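Local atomic coordinates of A-adding tRNA nucleotidyltransferase (Aquifex aeolicus, PDB entry 4WBY), a protein that adds the terminal adenosine to tRNAs that end in CC, using ATP and magnesium, and so completes their 3' CCA end. Residues I3-E7 with N8-I12; A13-V16 with G17-A20; H79-G83 with K84-E88; S128-L131 with E132-G135. All blocks are in the same frame, centred on the assembly; numbering follows the deposited sequence.

All four contacts belong to the head of this tRNA nucleotidyltransferase fragment, on the same side of the chain's centre, and come along the chain in the order 1, 2, 3, 4. Contacts 1 and 2 are consecutive: the lead-in and first turns of helix 7-22, then its following turns 13-20, with centres about 12 Å apart. Contact 3 is the hairpin of strands 77-82 and 85-91, contact 4 the loop between strands 126-128 and 137-138; about 21 Å separates their centres, and they do not touch. The helix bridges them: Ile12 packs on the hairpin, while Glu10, Ala13 and Arg14 meet Tyr134 of the loop. Helix 7-22 thus ties together distant parts of the mixed sheet that carries the aspartates inferred to bind magnesium.

Contact 1: I3-E7 with N8-I12; sequences IKVPE and NIEEI. With SO4 (sulfate ion), chain F.
Pro6 O receives two backbone N-H groups from the first turn of the helix. The bond from Ile9 N is 3.0 Å long, with the donor well above the carbonyl plane, and that from Glu10 N is weak, bent to 123° at the hydrogen. Beside this turn Val5 CG1 meets Ile9 CG2 at 4.0 Å, and CB of Val5 lies 3.7 Å from Glu10 OE1. The Glu10 chain first swings away from its backbone N (chi1 162°) and then bends at chi2, which brings the carboxylate back over Val5; a water there donates to Glu10 OE1 and accepts from Val5 N. Tyr134 OH also bonds to OE1, and Arg14 NE forms a salt bridge with OE2, so both oxygens are engaged. On the other flank, Asn8 OD1 rests 3.5 Å from Pro6 CB while its ND2 is bonded to Val43 O. Glu7 N donates to O4 of a sulfate ion, probably from the crystallisation liquor, over 2.8 Å. A second water links Glu7 O to Glu11 N. This is the N-terminal first turn of an alpha helix with a proline just ahead of it, the side chain of Ile9 about 5 Å from that of ATP-binding Val33.

Contact 2: A13-V16 with G17-A20; sequences AREV and GQIA
Two successive turns of helix 7-22 meet here, joined by the i to i+4 hydrogen bonds of an alpha helix. Gly17 N donates to Ala13 O, Gln18 N to Arg14 O, Ile19 N to Glu15 O and Ala20 N to Val16 O; the Ile19 N to Glu15 O bond measures 2.9 Å, and the one from Gly17 N to Ala13 O is longer, at 3.2 Å.

Side chains add contacts along two flanks. On one, the Glu15 chain is extended from its root onward (chi1 -174°, chi2 172°), and its CG touches Ile19 CD1 at 3.9 Å, the two chains crossing at a slant. Ile19 CG1 also leans on Glu15 O at 3.3 Å, so the isoleucine covers the carbonyl that its own N-H engages. On the exposed flank the extended Gln18 chain runs back along the preceding turn: its CG lies 3.3 Å from Arg14 O and its OE1 3.5 Å from Glu15 CA.

The polar ends find partners beyond the turn. Glu15 OE1 is bonded to His65 NE2 of helix 54-65, where Leu61 and Arg64 also touch both Glu15 and Ile19. Arg14, whose carboxylate partner Glu10 lies one turn back, makes a cation-pi contact with Tyr134. Ala13 and Val16 pack on Val129. The contact is characteristic of an amphipathic helix, its buried flanks wedged between helix 54-65 and the loop that holds Val129 and Tyr134 in the head domain.

Contact 3: H79-G83 with K84-E88; sequences HLKIG and KLKLE
A tight beta hairpin with a type II' turn from Ile82 to Leu85 joins strands 77-82 and 85-91. Leu85 N and Ile82 O close the turn at 2.9 Å, and Ile82 N returns a bond to Leu85 O, making a two-residue loop. Gly83 occupies its first corner, with the positive phi that such a turn requires. Farther on, Leu80 and Leu87 form the next hydrogen-bonded pair; Leu87 N donates to Leu80 O at 2.8 Å and Leu80 N to Leu87 O.

On the face carrying His79, Lys81, Lys86 and Glu88, the imidazole and the carboxylate lie alongside each other, their planes 84° apart. His79 NE2 donates to the anti side of Glu88 OE1 over 3.2 Å, a bent bond that leaves both the carboxylate plane and the ring plane by 28°. A chi1 of 171° at Glu88 sets CG 3.6 Å from His79 NE2, and the extended chain carries the carboxylate on past the ring. Next along, the straight Lys81 chain runs over Leu85 O and its CD meets Lys86 CG at 4.1 Å. Lys81 NZ stays 6.1 Å from Lys84 NZ, without contact.

The apolar face holds Leu80, Ile82, Leu85 and Leu87, where Ile82 CD1 touches Leu87 CD1 at 3.9 Å. Ile12 of helix 7-22 packs on the last three of these. Ala58 and Ala62 of helix 54-65 pack on Leu80, and Leu61 on Leu87. Strand 85-91 is paired in turn with strand 45-51, where Lys86 and Glu88 neighbour Asp45 and Asp47, inferred to bind magnesium.

Contact 4: S128-L131 with E132-G135; sequences SVNL and EDYG
A chi1 of 176° aims the Ser128 hydroxyl into the loop, and Asp133, whose CG sits between its own N and carbonyl carbon (chi1 69°), turns its carboxylate to meet it. Ser128 OG accepts from Asn130 N, two residues on, which makes an ST turn in the connection between strands 126-128 and 137-138. The same oxygen accepts from Asn130 ND2 and donates to Asp133 OD1 over 2.6 Å, reaching it from above the carboxylate plane. Three bonds therefore grip one hydroxyl and fix its rotation, tying the start of the loop to its far arm.

Gly135 N closes the base of the loop on Ser128 O at 2.8 Å with a nearly straight bond. Gly135 has a positive phi, at which a side chain would press on the preceding carbonyl. At the tip, a water donates to Leu131 O over 2.7 Å and accepts from Tyr134 N, bridging the two arms.

Outside the loop, Asn130 OD1 takes a bond from Ala27 N of strand 26-30, and Glu132 OE2 forms a salt bridge with Arg26, which is also a weak, long ion-pair partner of Asp133 OD1. Val129 packs against Ala27 and Ile29, fastening the loop to the same strand within the head domain. The Tyr134 ring lies beside Val129, its CE2 meeting Val129 CB at 4.0 Å; the edge of the ring faces the backbone, with Val129 O in the ring plane, 3.5 Å from Tyr134 CD2.

Contact 1: I3-E7 with N8-I12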
loop_
_atom_site.group_PDB
_atom_site.type_symbol
_atom_site.label_atom_id
_atom_site.label_comp_id
_atom_site.label_asym_id
_atom_site.label_seq_id
_atom_site.Cartn_x
_atom_site.Cartn_y
_atom_site.Cartn_z
ATOM N N ILE A 3 -25.608 -4.635 -12.309
ATOM C CA ILE A 3 -25.569 -4.515 -10.861
ATOM C C ILE A 3 -26.293 -3.259 -10.426
ATOM O O ILE A 3 -26.514 -2.357 -11.225
ATOM C CB ILE A 3 -24.135 -4.491 -10.302
ATOM C CG1 ILE A 3 -23.153 -3.942 -11.333
ATOM C CG2 ILE A 3 -23.713 -5.869 -9.841
ATOM C CD1 ILE A 3 -23.267 -2.469 -11.519
ATOM N N LYS A 4 -26.666 -3.206 -9.155
ATOM C CA LYS A 4 -27.116 -1.950 -8.586
ATOM C C LYS A 4 -25.884 -1.147 -8.202
ATOM O O LYS A 4 -24.913 -1.675 -7.657
ATOM C CB LYS A 4 -28.031 -2.171 -7.378
ATOM C CG LYS A 4 -29.298 -2.947 -7.698
ATOM C CD LYS A 4 -30.164 -2.223 -8.715
ATOM C CE LYS A 4 -31.368 -3.066 -9.106
ATOM N NZ LYS A 4 -32.143 -3.515 -7.917
ATOM N N VAL A 5 -25.923 0.135 -8.519
ATOM C CA VAL A 5 -24.857 1.040 -8.141
ATOM C C VAL A 5 -24.957 1.271 -6.627
ATOM O O VAL A 5 -26.059 1.425 -6.098
ATOM C CB VAL A 5 -24.966 2.360 -8.940
ATOM C CG1 VAL A 5 -23.927 3.362 -8.500
ATOM C CG2 VAL A 5 -24.852 2.075 -10.438
ATOM N N PRO A 6 -23.816 1.261 -5.915
ATOM C CA PRO A 6 -23.877 1.508 -4.470
ATOM C C PRO A 6 -24.633 2.783 -4.125
ATOM O O PRO A 6 -24.537 3.772 -4.856
ATOM C CB PRO A 6 -22.405 1.625 -4.077
ATOM C CG PRO A 6 -21.715 0.720 -5.052
ATOM C CD PRO A 6 -22.454 0.909 -6.352
ATOM N N GLU A 7 -25.384 2.744 -3.029
ATOM C CA GLU A 7 -26.253 3.856 -2.670
ATOM C C GLU A 7 -25.489 5.168 -2.520
ATOM O O GLU A 7 -26.031 6.225 -2.827
ATOM C CB GLU A 7 -27.015 3.542 -1.376
ATOM C CG GLU A 7 -28.181 2.590 -1.580
ATOM C CD GLU A 7 -29.091 2.493 -0.364
ATOM O OE1 GLU A 7 -29.762 1.452 -0.213
ATOM O OE2 GLU A 7 -29.141 3.454 0.433
ATOM N N ASN A 8 -24.236 5.118 -2.065
ATOM C CA ASN A 8 -23.517 6.372 -1.849
ATOM C C ASN A 8 -23.024 7.019 -3.147
ATOM O O ASN A 8 -22.649 8.183 -3.146
ATOM C CB ASN A 8 -22.344 6.169 -0.880
ATOM C CG ASN A 8 -21.237 5.331 -1.470
ATOM O OD1 ASN A 8 -21.493 4.305 -2.093
ATOM N ND2 ASN A 8 -19.989 5.761 -1.268
ATOM N N ILE A 9 -23.055 6.267 -4.249
ATOM C CA ILE A 9 -22.594 6.734 -5.559
ATOM C C ILE A 9 -23.763 6.965 -6.529
ATOM O O ILE A 9 -23.617 7.647 -7.534
ATOM C CB ILE A 9 -21.615 5.698 -6.181
ATOM C CG1 ILE A 9 -20.403 5.502 -5.273
ATOM C CG2 ILE A 9 -21.142 6.092 -7.579
ATOM C CD1 ILE A 9 -19.517 4.408 -5.763
ATOM N N GLU A 10 -24.927 6.414 -6.203
ATOM C CA GLU A 10 -26.071 6.389 -7.114
ATOM C C GLU A 10 -26.482 7.765 -7.648
ATOM O O GLU A 10 -26.658 7.932 -8.855
ATOM C CB GLU A 10 -27.255 5.711 -6.411
ATOM C CG GLU A 10 -28.624 5.975 -7.028
ATOM C CD GLU A 10 -28.906 5.154 -8.280
ATOM O OE1 GLU A 10 -28.014 4.409 -8.740
ATOM O OE2 GLU A 10 -30.040 5.258 -8.806
ATOM N N GLU A 11 -26.625 8.759 -6.776
ATOM C CA GLU A 11 -27.085 10.074 -7.237
ATOM C C GLU A 11 -26.135 10.687 -8.263
ATOM O O GLU A 11 -26.566 11.178 -9.310
ATOM C CB GLU A 11 -27.266 11.036 -6.060
ATOM C CG GLU A 11 -28.457 10.728 -5.176
ATOM C CD GLU A 11 -28.781 11.858 -4.208
ATOM O OE1 GLU A 11 -28.100 12.907 -4.256
ATOM O OE2 GLU A 11 -29.716 11.696 -3.397
ATOM N N ILE A 12 -24.838 10.635 -7.982
ATOM C CA ILE A 12 -23.855 11.189 -8.902
ATOM C C ILE A 12 -23.757 10.347 -10.178
ATOM O O ILE A 12 -23.654 10.894 -11.274
ATOM C CB ILE A 12 -22.467 11.317 -8.222
ATOM C CG1 ILE A 12 -22.498 12.428 -7.170
ATOM C CG2 ILE A 12 -21.373 11.611 -9.250
ATOM C CD1 ILE A 12 -22.836 13.807 -7.731
HETATM S S SO4 F . -24.829 -0.315 -1.125
HETATM O O1 SO4 F . -23.892 -0.928 -2.073
HETATM O O2 SO4 F . -25.367 -1.347 -0.238
HETATM O O3 SO4 F . -24.117 0.692 -0.336
HETATM O O4 SO4 F . -25.929 0.312 -1.845
HETATM O O HOH W 1 -28.630 1.833 -9.011
HETATM O O HOH W 2 -26.135 8.689 -3.874
#

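Contact 2: A13-V16 with G17-A20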
loop_
_atom_site.group_PDB
_atom_site.type_symbol
_atom_site.label_atom_id
_atom_site.label_comp_id
_atom_site.label_asym_id
_atom_site.label_seq_id
_atom_site.Cartn_x
_atom_site.Cartn_y
_atom_site.Cartn_z
ATOM N N ALA A 13 -23.797 9.022 -10.047
ATOM C CA ALA A 13 -23.753 8.158 -11.227
ATOM C C ALA A 13 -24.909 8.474 -12.192
ATOM O O ALA A 13 -24.704 8.608 -13.408
ATOM C CB ALA A 13 -23.800 6.694 -10.812
ATOM N N ARG A 14 -26.120 8.603 -11.651
ATOM C CA ARG A 14 -27.280 8.960 -12.465
ATOM C C ARG A 14 -27.055 10.289 -13.176
ATOM O O ARG A 14 -27.313 10.421 -14.379
ATOM C CB ARG A 14 -28.546 9.052 -11.603
ATOM C CG ARG A 14 -29.059 7.726 -11.066
ATOM C CD ARG A 14 -29.773 6.907 -12.132
ATOM N NE ARG A 14 -30.294 5.676 -11.550
ATOM C CZ ARG A 14 -30.971 4.756 -12.227
ATOM N NH1 ARG A 14 -31.218 4.932 -13.516
ATOM N NH2 ARG A 14 -31.398 3.660 -11.615
ATOM N N GLU A 15 -26.581 11.279 -12.421
ATOM C CA GLU A 15 -26.388 12.616 -12.962
ATOM C C GLU A 15 -25.309 12.641 -14.041
ATOM O O GLU A 15 -25.450 13.331 -15.048
ATOM C CB GLU A 15 -26.036 13.595 -11.845
ATOM C CG GLU A 15 -25.967 15.036 -12.324
ATOM C CD GLU A 15 -25.818 16.021 -11.189
ATOM O OE1 GLU A 15 -25.514 15.582 -10.063
ATOM O OE2 GLU A 15 -25.982 17.228 -11.436
ATOM N N VAL A 16 -24.222 11.900 -13.832
ATOM C CA VAL A 16 -23.178 11.833 -14.848
ATOM C C VAL A 16 -23.737 11.287 -16.175
ATOM O O VAL A 16 -23.437 11.826 -17.238
ATOM C CB VAL A 16 -21.989 10.985 -14.360
ATOM C CG1 VAL A 16 -21.063 10.608 -15.514
ATOM C CG2 VAL A 16 -21.225 11.756 -13.308
ATOM N N GLY A 17 -24.573 10.250 -16.116
ATOM C CA GLY A 17 -25.203 9.725 -17.320
ATOM C C GLY A 17 -26.127 10.732 -17.992
ATOM O O GLY A 17 -26.209 10.792 -19.226
ATOM N N GLN A 18 -26.845 11.514 -17.187
ATOM C CA GLN A 18 -27.742 12.536 -17.724
ATOM C C GLN A 18 -26.950 13.620 -18.444
ATOM O O GLN A 18 -27.286 14.014 -19.567
ATOM C CB GLN A 18 -28.588 13.134 -16.605
ATOM C CG GLN A 18 -29.583 12.150 -15.990
ATOM C CD GLN A 18 -30.050 12.570 -14.595
ATOM O OE1 GLN A 18 -29.611 13.582 -14.053
ATOM N NE2 GLN A 18 -30.931 11.770 -14.003
ATOM N N ILE A 19 -25.894 14.106 -17.802
ATOM C CA ILE A 19 -25.064 15.132 -18.413
ATOM C C ILE A 19 -24.392 14.584 -19.670
ATOM O O ILE A 19 -24.315 15.274 -20.684
ATOM C CB ILE A 19 -23.997 15.654 -17.423
ATOM C CG1 ILE A 19 -24.675 16.356 -16.241
ATOM C CG2 ILE A 19 -23.044 16.622 -18.104
ATOM C CD1 ILE A 19 -23.725 16.693 -15.120
ATOM N N ALA A 20 -23.919 13.339 -19.611
ATOM C CA ALA A 20 -23.310 12.727 -20.790
ATOM C C ALA A 20 -24.275 12.749 -21.975
ATOM O O ALA A 20 -23.898 13.144 -23.087
ATOM C CB ALA A 20 -22.862 11.297 -20.486
#

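Contact 3: H79-G83 with K84-E88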
loop_
_atom_site.group_PDB
_atom_site.type_symbol
_atom_site.label_atom_id
_atom_site.label_comp_id
_atom_site.label_asym_id
_atom_site.label_seq_id
_atom_site.Cartn_x
_atom_site.Cartn_y
_atom_site.Cartn_z
ATOM N N HIS A 79 -10.405 16.251 -11.973
ATOM C CA HIS A 79 -10.722 15.746 -10.645
ATOM C C HIS A 79 -11.560 16.758 -9.888
ATOM O O HIS A 79 -11.363 17.969 -10.028
ATOM C CB HIS A 79 -9.442 15.431 -9.858
ATOM C CG HIS A 79 -8.551 14.428 -10.521
ATOM N ND1 HIS A 79 -7.744 14.743 -11.593
ATOM C CD2 HIS A 79 -8.344 13.115 -10.268
ATOM C CE1 HIS A 79 -7.072 13.668 -11.966
ATOM N NE2 HIS A 79 -7.419 12.665 -11.178
ATOM N N LEU A 80 -12.516 16.258 -9.110
ATOM C CA LEU A 80 -13.303 17.103 -8.216
ATOM C C LEU A 80 -13.818 16.262 -7.062
ATOM O O LEU A 80 -13.775 15.030 -7.105
ATOM C CB LEU A 80 -14.465 17.779 -8.955
ATOM C CG LEU A 80 -15.461 16.830 -9.614
ATOM C CD1 LEU A 80 -16.881 17.369 -9.549
ATOM C CD2 LEU A 80 -15.066 16.596 -11.063
ATOM N N LYS A 81 -14.272 16.933 -6.015
ATOM C CA LYS A 81 -14.805 16.264 -4.845
ATOM C C LYS A 81 -16.203 16.805 -4.581
ATOM O O LYS A 81 -16.416 18.014 -4.608
ATOM C CB LYS A 81 -13.895 16.487 -3.632
ATOM C CG LYS A 81 -14.276 15.659 -2.408
ATOM C CD LYS A 81 -13.252 15.794 -1.283
ATOM C CE LYS A 81 -13.614 14.905 -0.098
ATOM N NZ LYS A 81 -12.594 14.957 0.991
ATOM N N ILE A 82 -17.153 15.910 -4.349
ATOM C CA ILE A 82 -18.501 16.305 -3.980
ATOM C C ILE A 82 -18.846 15.584 -2.680
ATOM O O ILE A 82 -18.958 14.359 -2.653
ATOM C CB ILE A 82 -19.533 15.965 -5.081
ATOM C CG1 ILE A 82 -19.219 16.735 -6.365
ATOM C CG2 ILE A 82 -20.936 16.325 -4.610
ATOM C CD1 ILE A 82 -20.093 16.340 -7.549
ATOM N N GLY A 83 -18.993 16.344 -1.601
ATOM C CA GLY A 83 -19.160 15.747 -0.288
ATOM C C GLY A 83 -17.982 14.822 -0.016
ATOM O O GLY A 83 -16.831 15.219 -0.167
ATOM N N LYS A 84 -18.269 13.577 0.352
ATOM C CA LYS A 84 -17.218 12.610 0.657
ATOM C C LYS A 84 -16.676 11.883 -0.578
ATOM O O LYS A 84 -15.724 11.100 -0.480
ATOM C CB LYS A 84 -17.744 11.583 1.665
ATOM C CG LYS A 84 -18.082 12.173 3.021
ATOM C CD LYS A 84 -16.822 12.592 3.754
ATOM C CE LYS A 84 -17.140 13.163 5.129
ATOM N NZ LYS A 84 -15.902 13.471 5.893
ATOM N N LEU A 85 -17.283 12.128 -1.734
ATOM C CA LEU A 85 -16.891 11.445 -2.972
ATOM C C LEU A 85 -15.767 12.145 -3.726
ATOM O O LEU A 85 -15.912 13.296 -4.134
ATOM C CB LEU A 85 -18.085 11.323 -3.912
ATOM C CG LEU A 85 -19.185 10.360 -3.504
ATOM C CD1 LEU A 85 -20.369 10.555 -4.442
ATOM C CD2 LEU A 85 -18.675 8.930 -3.568
ATOM N N LYS A 86 -14.666 11.441 -3.943
ATOM C CA LYS A 86 -13.595 11.949 -4.792
ATOM C C LYS A 86 -13.777 11.370 -6.181
ATOM O O LYS A 86 -13.773 10.145 -6.351
ATOM C CB LYS A 86 -12.218 11.589 -4.228
ATOM C CG LYS A 86 -11.934 12.283 -2.908
ATOM C CD LYS A 86 -10.565 11.905 -2.361
ATOM C CE LYS A 86 -9.455 12.367 -3.290
ATOM N NZ LYS A 86 -8.101 12.116 -2.721
ATOM N N LEU A 87 -13.945 12.249 -7.162
ATOM C CA LEU A 87 -14.259 11.844 -8.522
ATOM C C LEU A 87 -13.129 12.146 -9.498
ATOM O O LEU A 87 -12.522 13.221 -9.468
ATOM C CB LEU A 87 -15.539 12.540 -8.995
ATOM C CG LEU A 87 -16.745 12.438 -8.063
ATOM C CD1 LEU A 87 -17.867 13.317 -8.591
ATOM C CD2 LEU A 87 -17.208 10.991 -7.891
ATOM N N GLU A 88 -12.859 11.191 -10.378
ATOM C CA GLU A 88 -11.955 11.407 -11.495
ATOM C C GLU A 88 -12.703 11.131 -12.787
ATOM O O GLU A 88 -13.432 10.143 -12.880
ATOM C CB GLU A 88 -10.728 10.506 -11.403
ATOM C CG GLU A 88 -9.882 10.551 -12.660
ATOM C CD GLU A 88 -8.795 9.503 -12.672
ATOM O OE1 GLU A 88 -7.872 9.610 -11.839
ATOM O OE2 GLU A 88 -8.863 8.574 -13.511
#

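Contact 4: S128-L131 with E132-G135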
loop_
_atom_site.group_PDB
_atom_site.type_symbol
_atom_site.label_atom_id
_atom_site.label_comp_id
_atom_site.label_asym_id
_atom_site.label_seq_id
_atom_site.Cartn_x
_atom_site.Cartn_y
_atom_site.Cartn_z
ATOM N N SER A 128 -21.800 0.790 -16.940
ATOM C CA SER A 128 -22.445 1.879 -17.661
ATOM C C SER A 128 -23.287 2.732 -16.718
ATOM O O SER A 128 -24.058 2.202 -15.925
ATOM C CB SER A 128 -23.342 1.344 -18.775
ATOM O OG SER A 128 -24.017 2.429 -19.390
ATOM N N VAL A 129 -23.161 4.052 -16.816
ATOM C CA VAL A 129 -24.093 4.915 -16.111
ATOM C C VAL A 129 -24.969 5.639 -17.128
ATOM O O VAL A 129 -25.633 6.626 -16.819
ATOM C CB VAL A 129 -23.367 5.911 -15.175
ATOM C CG1 VAL A 129 -22.607 5.124 -14.098
ATOM C CG2 VAL A 129 -22.444 6.861 -15.949
ATOM N N ASN A 130 -24.987 5.120 -18.348
ATOM C CA ASN A 130 -25.757 5.755 -19.406
ATOM C C ASN A 130 -27.241 5.457 -19.318
ATOM O O ASN A 130 -27.653 4.500 -18.669
ATOM C CB ASN A 130 -25.187 5.344 -20.758
ATOM C CG ASN A 130 -23.749 5.744 -20.881
ATOM O OD1 ASN A 130 -23.441 6.936 -20.966
ATOM N ND2 ASN A 130 -22.843 4.760 -20.821
ATOM N N LEU A 131 -28.040 6.302 -19.965
ATOM C CA LEU A 131 -29.478 6.283 -19.746
ATOM C C LEU A 131 -30.137 4.979 -20.161
ATOM O O LEU A 131 -31.076 4.535 -19.513
ATOM C CB LEU A 131 -30.160 7.436 -20.493
ATOM C CG LEU A 131 -29.794 8.852 -20.043
ATOM C CD1 LEU A 131 -30.589 9.870 -20.844
ATOM C CD2 LEU A 131 -30.039 9.044 -18.546
ATOM N N GLU A 132 -29.650 4.358 -21.231
ATOM C CA GLU A 132 -30.408 3.248 -21.811
ATOM C C GLU A 132 -30.009 1.884 -21.255
ATOM O O GLU A 132 -30.731 0.904 -21.447
ATOM C CB GLU A 132 -30.272 3.250 -23.334
ATOM C CG GLU A 132 -29.118 2.438 -23.877
ATOM C CD GLU A 132 -27.783 3.140 -23.751
ATOM O OE1 GLU A 132 -27.757 4.329 -23.354
ATOM O OE2 GLU A 132 -26.755 2.490 -24.052
ATOM N N ASP A 133 -28.877 1.813 -20.558
ATOM C CA ASP A 133 -28.401 0.530 -20.030
ATOM C C ASP A 133 -27.751 0.712 -18.659
ATOM O O ASP A 133 -26.763 0.069 -18.330
ATOM C CB ASP A 133 -27.417 -0.133 -21.002
ATOM C CG ASP A 133 -26.102 0.618 -21.108
ATOM O OD1 ASP A 133 -26.070 1.824 -20.779
ATOM O OD2 ASP A 133 -25.093 -0.012 -21.499
ATOM N N TYR A 134 -28.341 1.578 -17.855
ATOM C CA TYR A 134 -27.773 1.943 -16.566
ATOM C C TYR A 134 -27.513 0.737 -15.675
ATOM O O TYR A 134 -28.403 -0.099 -15.462
ATOM C CB TYR A 134 -28.703 2.915 -15.856
ATOM C CG TYR A 134 -28.157 3.455 -14.563
ATOM C CD1 TYR A 134 -28.457 2.844 -13.353
ATOM C CD2 TYR A 134 -27.337 4.582 -14.549
ATOM C CE1 TYR A 134 -27.967 3.345 -12.159
ATOM C CE2 TYR A 134 -26.847 5.094 -13.368
ATOM C CZ TYR A 134 -27.167 4.475 -12.174
ATOM O OH TYR A 134 -26.687 4.990 -10.999
ATOM N N GLY A 135 -26.290 0.656 -15.150
ATOM C CA GLY A 135 -25.895 -0.418 -14.256
ATOM C C GLY A 135 -25.359 -1.663 -14.952
ATOM O O GLY A 135 -24.975 -2.615 -14.284
HETATM O O HOH W 3 -31.269 2.143 -18.364
#